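Side-chain contacts in putative adenosine kinase (Schistosoma mansoni, PDB 3VAS), which catalyses the ATP-dependent phosphorylation of adenosine to AMP, as a pfkB (ribokinase) family kinase: residues F187-C192 with Q221-E226; F28-P33 with C160-A165. All coordinates share one frame; numbering follows the deposited sequence.

Contact 1 of 2, residues F187-C192 with Q221-E226; sequences FVINTC and QFNTKE. With ADN (adenosine), chain C.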
# COMPACT_ATOMS: atom_id res chain seq x y z
N PHE A 187 -5.32 4.06 1.13
CA PHE A 187 -6.26 3.39 2.02
C PHE A 187 -6.45 4.11 3.36
O PHE A 187 -7.49 3.95 4.00
CB PHE A 187 -5.78 1.96 2.31
CG PHE A 187 -6.00 1.00 1.18
CD1 PHE A 187 -4.97 0.17 0.75
CD2 PHE A 187 -7.23 0.90 0.55
CE1 PHE A 187 -5.16 -0.73 -0.28
CE2 PHE A 187 -7.43 0.00 -0.48
CZ PHE A 187 -6.40 -0.81 -0.90
N VAL A 188 -5.46 4.88 3.77
CA VAL A 188 -5.49 5.55 5.07
C VAL A 188 -6.42 6.77 5.06
O VAL A 188 -6.79 7.30 6.11
CB VAL A 188 -4.07 5.92 5.53
CG1 VAL A 188 -4.06 6.42 6.97
CG2 VAL A 188 -3.17 4.69 5.41
N ILE A 189 -6.81 7.21 3.87
CA ILE A 189 -7.80 8.27 3.73
C ILE A 189 -9.07 7.93 4.51
O ILE A 189 -9.67 8.80 5.13
CB ILE A 189 -8.13 8.54 2.24
CG1 ILE A 189 -6.95 9.24 1.56
CG2 ILE A 189 -9.40 9.37 2.10
CD1 ILE A 189 -7.03 9.27 0.04
N ASN A 190 -9.45 6.65 4.50
CA ASN A 190 -10.67 6.19 5.17
C ASN A 190 -10.56 6.12 6.70
O ASN A 190 -11.58 6.13 7.40
CB ASN A 190 -11.11 4.82 4.66
CG ASN A 190 -11.44 4.82 3.17
OD1 ASN A 190 -11.04 3.92 2.44
ND2 ASN A 190 -12.18 5.83 2.73
N THR A 191 -9.35 6.03 7.22
CA THR A 191 -9.17 5.77 8.64
C THR A 191 -8.64 6.96 9.43
O THR A 191 -9.08 7.22 10.55
CB THR A 191 -8.27 4.54 8.89
OG1 THR A 191 -7.03 4.70 8.19
CG2 THR A 191 -8.96 3.26 8.40
N CYS A 192 -7.68 7.69 8.85
CA CYS A 192 -7.08 8.81 9.55
C CYS A 192 -6.51 9.86 8.60
O CYS A 192 -5.30 10.09 8.57
CB CYS A 192 -5.98 8.32 10.49
SG CYS A 192 -5.40 9.57 11.64
N GLN A 221 -12.55 7.62 -6.96
CA GLN A 221 -13.94 7.89 -7.31
C GLN A 221 -14.71 8.60 -6.20
O GLN A 221 -15.40 9.58 -6.46
CB GLN A 221 -14.66 6.59 -7.69
CG GLN A 221 -14.06 5.87 -8.89
CD GLN A 221 -14.61 4.47 -9.08
OE1 GLN A 221 -14.97 3.79 -8.12
NE2 GLN A 221 -14.66 4.02 -10.33
N PHE A 222 -14.57 8.12 -4.97
CA PHE A 222 -15.38 8.63 -3.86
C PHE A 222 -14.60 9.52 -2.89
O PHE A 222 -15.20 10.18 -2.04
CB PHE A 222 -16.05 7.48 -3.12
CG PHE A 222 -16.89 6.61 -4.01
CD1 PHE A 222 -18.11 7.07 -4.49
CD2 PHE A 222 -16.46 5.35 -4.38
CE1 PHE A 222 -18.88 6.28 -5.33
CE2 PHE A 222 -17.22 4.56 -5.21
CZ PHE A 222 -18.44 5.02 -5.69
N ASN A 223 -13.28 9.51 -3.01
CA ASN A 223 -12.45 10.35 -2.16
C ASN A 223 -11.49 11.16 -3.01
O ASN A 223 -10.31 11.29 -2.68
CB ASN A 223 -11.69 9.50 -1.15
CG ASN A 223 -12.61 8.74 -0.23
OD1 ASN A 223 -12.94 7.58 -0.47
ND2 ASN A 223 -13.07 9.41 0.83
N THR A 224 -12.01 11.68 -4.11
CA THR A 224 -11.23 12.41 -5.09
C THR A 224 -10.51 13.59 -4.46
O THR A 224 -9.32 13.79 -4.69
CB THR A 224 -12.12 12.92 -6.24
OG1 THR A 224 -13.06 11.90 -6.61
CG2 THR A 224 -11.28 13.29 -7.44
N LYS A 225 -11.23 14.37 -3.65
CA LYS A 225 -10.66 15.53 -2.97
C LYS A 225 -9.41 15.14 -2.17
O LYS A 225 -8.38 15.79 -2.29
CB LYS A 225 -11.71 16.20 -2.06
CG LYS A 225 -11.24 17.41 -1.23
CD LYS A 225 -10.63 16.98 0.13
CE LYS A 225 -11.13 17.83 1.29
NZ LYS A 225 -12.39 17.31 1.88
N GLU A 226 -9.53 14.09 -1.37
CA GLU A 226 -8.41 13.64 -0.53
C GLU A 226 -7.23 13.10 -1.35
O GLU A 226 -6.07 13.34 -1.00
CB GLU A 226 -8.87 12.57 0.47
CG GLU A 226 -9.84 13.07 1.56
CD GLU A 226 -11.30 12.84 1.21
OE1 GLU A 226 -11.62 12.79 0.00
OE2 GLU A 226 -12.13 12.71 2.13
O5' ADN C . -2.38 -5.19 -1.58
C5' ADN C . -2.96 -6.30 -0.90
C4' ADN C . -3.16 -6.00 0.57
O4' ADN C . -4.10 -4.92 0.72
C3' ADN C . -3.70 -7.14 1.43
O3' ADN C . -2.66 -7.65 2.27
C2' ADN C . -4.78 -6.48 2.31
O2' ADN C . -4.67 -6.74 3.69
C1' ADN C . -4.60 -4.99 2.02
N9 ADN C . -5.83 -4.20 2.11
C8 ADN C . -7.01 -4.50 1.61
N7 ADN C . -7.94 -3.42 1.98
C5 ADN C . -7.22 -2.46 2.74
C6 ADN C . -7.60 -1.26 3.33
N6 ADN C . -8.96 -0.81 3.23
N1 ADN C . -6.66 -0.51 4.03
C2 ADN C . -5.36 -0.93 4.14
N3 ADN C . -4.98 -2.11 3.55
C4 ADN C . -5.95 -2.88 2.84
O HOH W 1 -13.39 8.44 3.98
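Ile189 lays its branched side chain over the aliphatic stem of Glu226. The two cross at a slant, CG2 of Ile189 reaching CB of Glu226 at 3.6 Å, with CD1 of Ile189 resting on the same CB at 3.8 Å. CG2 of Ile189 is anti to its backbone N (chi1 -72° for CG1), and this branch serves both partners: it also lies 3.9 Å from ND2 of Asn223. Glu226 bends at chi2 (95°). Its CG and CD stay beside Ile189 CG2, so apolar packing here uses the stem of an acidic residue.

The polar half of the contact is a pair of asparagines. Asn190 and Asn223 cross at about a right angle, with their amide planes 67° apart. ND2 of Asn190 and OD1 of Asn223 are 3.7 Å apart, and no direct hydrogen bond joins the two amides. A water joins them instead. It accepts from Asn190 ND2 at 3.1 Å and, weakly, from Asn223 ND2 at 3.3 Å.

On the ligand side, Phe187 stays clear of 221-226 and turns to adenosine. Its ring puts one face under the adenine, with ADN C6 lying 3.4 Å above the ring plane and displaced toward the rim. Phe187 is thus part of the adenosine pocket.

The contact is partly buried packing of the start of helix 189-205 against the junction of helices 217-222 and 224-231. Residues 187-192 lead from strand 181-185 into helix 189-205, where Val188 O accepts from the backbone N of both Thr191 and Cys192. Asn223 sits at the N-cap position of helix 224-231, but its side chain makes no capping bond. Asn190 also touches Phe218 and Leu219 of helix 217-222, while Glu226 packs on Tyr193 of helix 189-205.

Contact 2 of 2, residues F28-P33 with C160-A165; sequences FGMGNP and CDLSLA. With ADN (adenosine), chain C.
Residues 28-31 are extended, and the chain stays extended through Asn32; 160-165 passes from a 3-10 segment through Leu162 into a helix, and no hydrogen bond joins the two. Met30 and Leu162 make the buried apolar contact. The methyl CE of Met30 meets CD2 of Leu162 at 3.5 Å, the side chains crossing at a slant. Met30 bends at chi3 (-84°), which swings the methyl aside from the line of its chain. The same CD2 of Leu162 lies 4.0 Å from Gly31 O.

Strand 27-40 belongs to the core of the ribokinase-like fold, and its neighbours 101-107 and 181-185 run parallel to it. Gly29 and Gly31 bond through their backbones to strand 101-107.

Next along the chain, Asn32 turns its amide to the ligand. ND2 of Asn32 donates to ADN N1 at 3.0 Å, nearly straight at 166°. With CG anti to the carbonyl carbon (chi1 -46°) the amide reaches the base, and a hydrogen bond between OD1 and Thr191 OG1 helps fix its rotation. On the other segment, Ser163 OG caps the helix at His166 N.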
# COMPACT_ATOMS: atom_id res chain seq x y z
N PHE A 28 9.34 6.08 7.53
CA PHE A 28 8.17 6.03 8.39
C PHE A 28 6.91 5.71 7.59
O PHE A 28 6.67 6.29 6.54
CB PHE A 28 7.98 7.37 9.12
CG PHE A 28 6.74 7.42 9.99
CD1 PHE A 28 6.82 7.12 11.35
CD2 PHE A 28 5.51 7.78 9.46
CE1 PHE A 28 5.69 7.17 12.15
CE2 PHE A 28 4.38 7.82 10.25
CZ PHE A 28 4.47 7.52 11.60
N GLY A 29 6.11 4.78 8.10
CA GLY A 29 4.80 4.52 7.54
C GLY A 29 3.71 4.61 8.60
O GLY A 29 3.96 4.33 9.77
N MET A 30 2.52 5.04 8.19
CA MET A 30 1.33 4.89 9.03
C MET A 30 0.23 4.28 8.18
O MET A 30 0.12 4.59 7.00
CB MET A 30 0.89 6.22 9.65
CG MET A 30 0.42 7.29 8.66
SD MET A 30 -0.48 8.66 9.44
CE MET A 30 -2.13 8.01 9.52
N GLY A 31 -0.57 3.40 8.76
CA GLY A 31 -1.62 2.75 7.99
C GLY A 31 -2.62 1.91 8.75
O GLY A 31 -2.80 2.06 9.97
N ASN A 32 -3.28 1.01 8.02
CA ASN A 32 -4.26 0.12 8.61
C ASN A 32 -3.68 -1.29 8.75
O ASN A 32 -3.53 -2.01 7.76
CB ASN A 32 -5.53 0.09 7.74
CG ASN A 32 -5.99 1.48 7.33
OD1 ASN A 32 -5.84 2.44 8.09
ND2 ASN A 32 -6.54 1.60 6.13
N PRO A 33 -3.34 -1.69 9.98
CA PRO A 33 -2.80 -3.05 10.13
C PRO A 33 -3.94 -4.04 10.16
O PRO A 33 -4.83 -3.94 11.02
CB PRO A 33 -2.05 -2.99 11.46
CG PRO A 33 -2.71 -1.90 12.22
CD PRO A 33 -3.32 -0.93 11.24
N CYS A 160 -9.79 2.00 12.17
CA CYS A 160 -10.51 3.27 12.08
C CYS A 160 -10.19 4.21 13.24
O CYS A 160 -10.25 5.43 13.09
CB CYS A 160 -12.02 3.05 12.04
SG CYS A 160 -12.60 2.27 10.52
N ASP A 161 -9.88 3.63 14.39
CA ASP A 161 -9.67 4.41 15.61
C ASP A 161 -8.32 5.13 15.65
O ASP A 161 -8.03 5.84 16.62
CB ASP A 161 -9.84 3.54 16.85
CG ASP A 161 -11.29 3.44 17.30
OD1 ASP A 161 -12.19 3.68 16.47
OD2 ASP A 161 -11.53 3.12 18.49
N LEU A 162 -7.50 4.95 14.62
CA LEU A 162 -6.22 5.65 14.54
C LEU A 162 -6.47 7.16 14.55
O LEU A 162 -7.21 7.67 13.70
CB LEU A 162 -5.46 5.24 13.29
CG LEU A 162 -4.15 5.98 13.02
CD1 LEU A 162 -3.09 5.66 14.08
CD2 LEU A 162 -3.65 5.65 11.63
N SER A 163 -5.88 7.85 15.51
CA SER A 163 -6.20 9.26 15.72
C SER A 163 -4.98 10.17 15.65
O SER A 163 -3.85 9.73 15.83
CB SER A 163 -6.89 9.45 17.06
OG SER A 163 -6.02 9.15 18.13
N LEU A 164 -5.24 11.44 15.39
CA LEU A 164 -4.21 12.46 15.40
C LEU A 164 -3.61 12.58 16.80
O LEU A 164 -2.43 12.88 16.96
CB LEU A 164 -4.79 13.80 14.95
CG LEU A 164 -3.83 14.94 14.63
CD1 LEU A 164 -2.77 14.50 13.63
CD2 LEU A 164 -4.60 16.14 14.10
N ALA A 165 -4.44 12.34 17.82
CA ALA A 165 -3.99 12.38 19.21
C ALA A 165 -2.88 11.37 19.49
O ALA A 165 -1.95 11.67 20.23
CB ALA A 165 -5.17 12.15 20.16
O5' ADN C . -2.38 -5.19 -1.58
C5' ADN C . -2.96 -6.30 -0.90
C4' ADN C . -3.16 -6.00 0.57
O4' ADN C . -4.10 -4.92 0.72
C3' ADN C . -3.70 -7.14 1.43
O3' ADN C . -2.66 -7.65 2.27
C2' ADN C . -4.78 -6.48 2.31
O2' ADN C . -4.67 -6.74 3.69
C1' ADN C . -4.60 -4.99 2.02
N9 ADN C . -5.83 -4.20 2.11
C8 ADN C . -7.01 -4.50 1.61
N7 ADN C . -7.94 -3.42 1.98
C5 ADN C . -7.22 -2.46 2.74
C6 ADN C . -7.60 -1.26 3.33
N6 ADN C . -8.96 -0.81 3.23
N1 ADN C . -6.66 -0.51 4.03
C2 ADN C . -5.36 -0.93 4.14
N3 ADN C . -4.98 -2.11 3.55
C4 ADN C . -5.95 -2.88 2.84

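Both segments of contact 2 precede those of contact 1 along the chain. Their centres are about 14 Å apart, and both touch adenosine. They meet through residues 187-192, which follow strand 181-185, a parallel neighbour of strand 27-40. Val188 CG1 packs on Met30 CE at 3.6 Å, and Cys192 SG lies 3.3 Å from Leu162 O. Helix 189-205 is common ground: its start belongs to contact 1, and further along Ile199 touches Met30 of contact 2. Both contacts therefore border the adenine end of the pocket, consistent with joint recognition of the base.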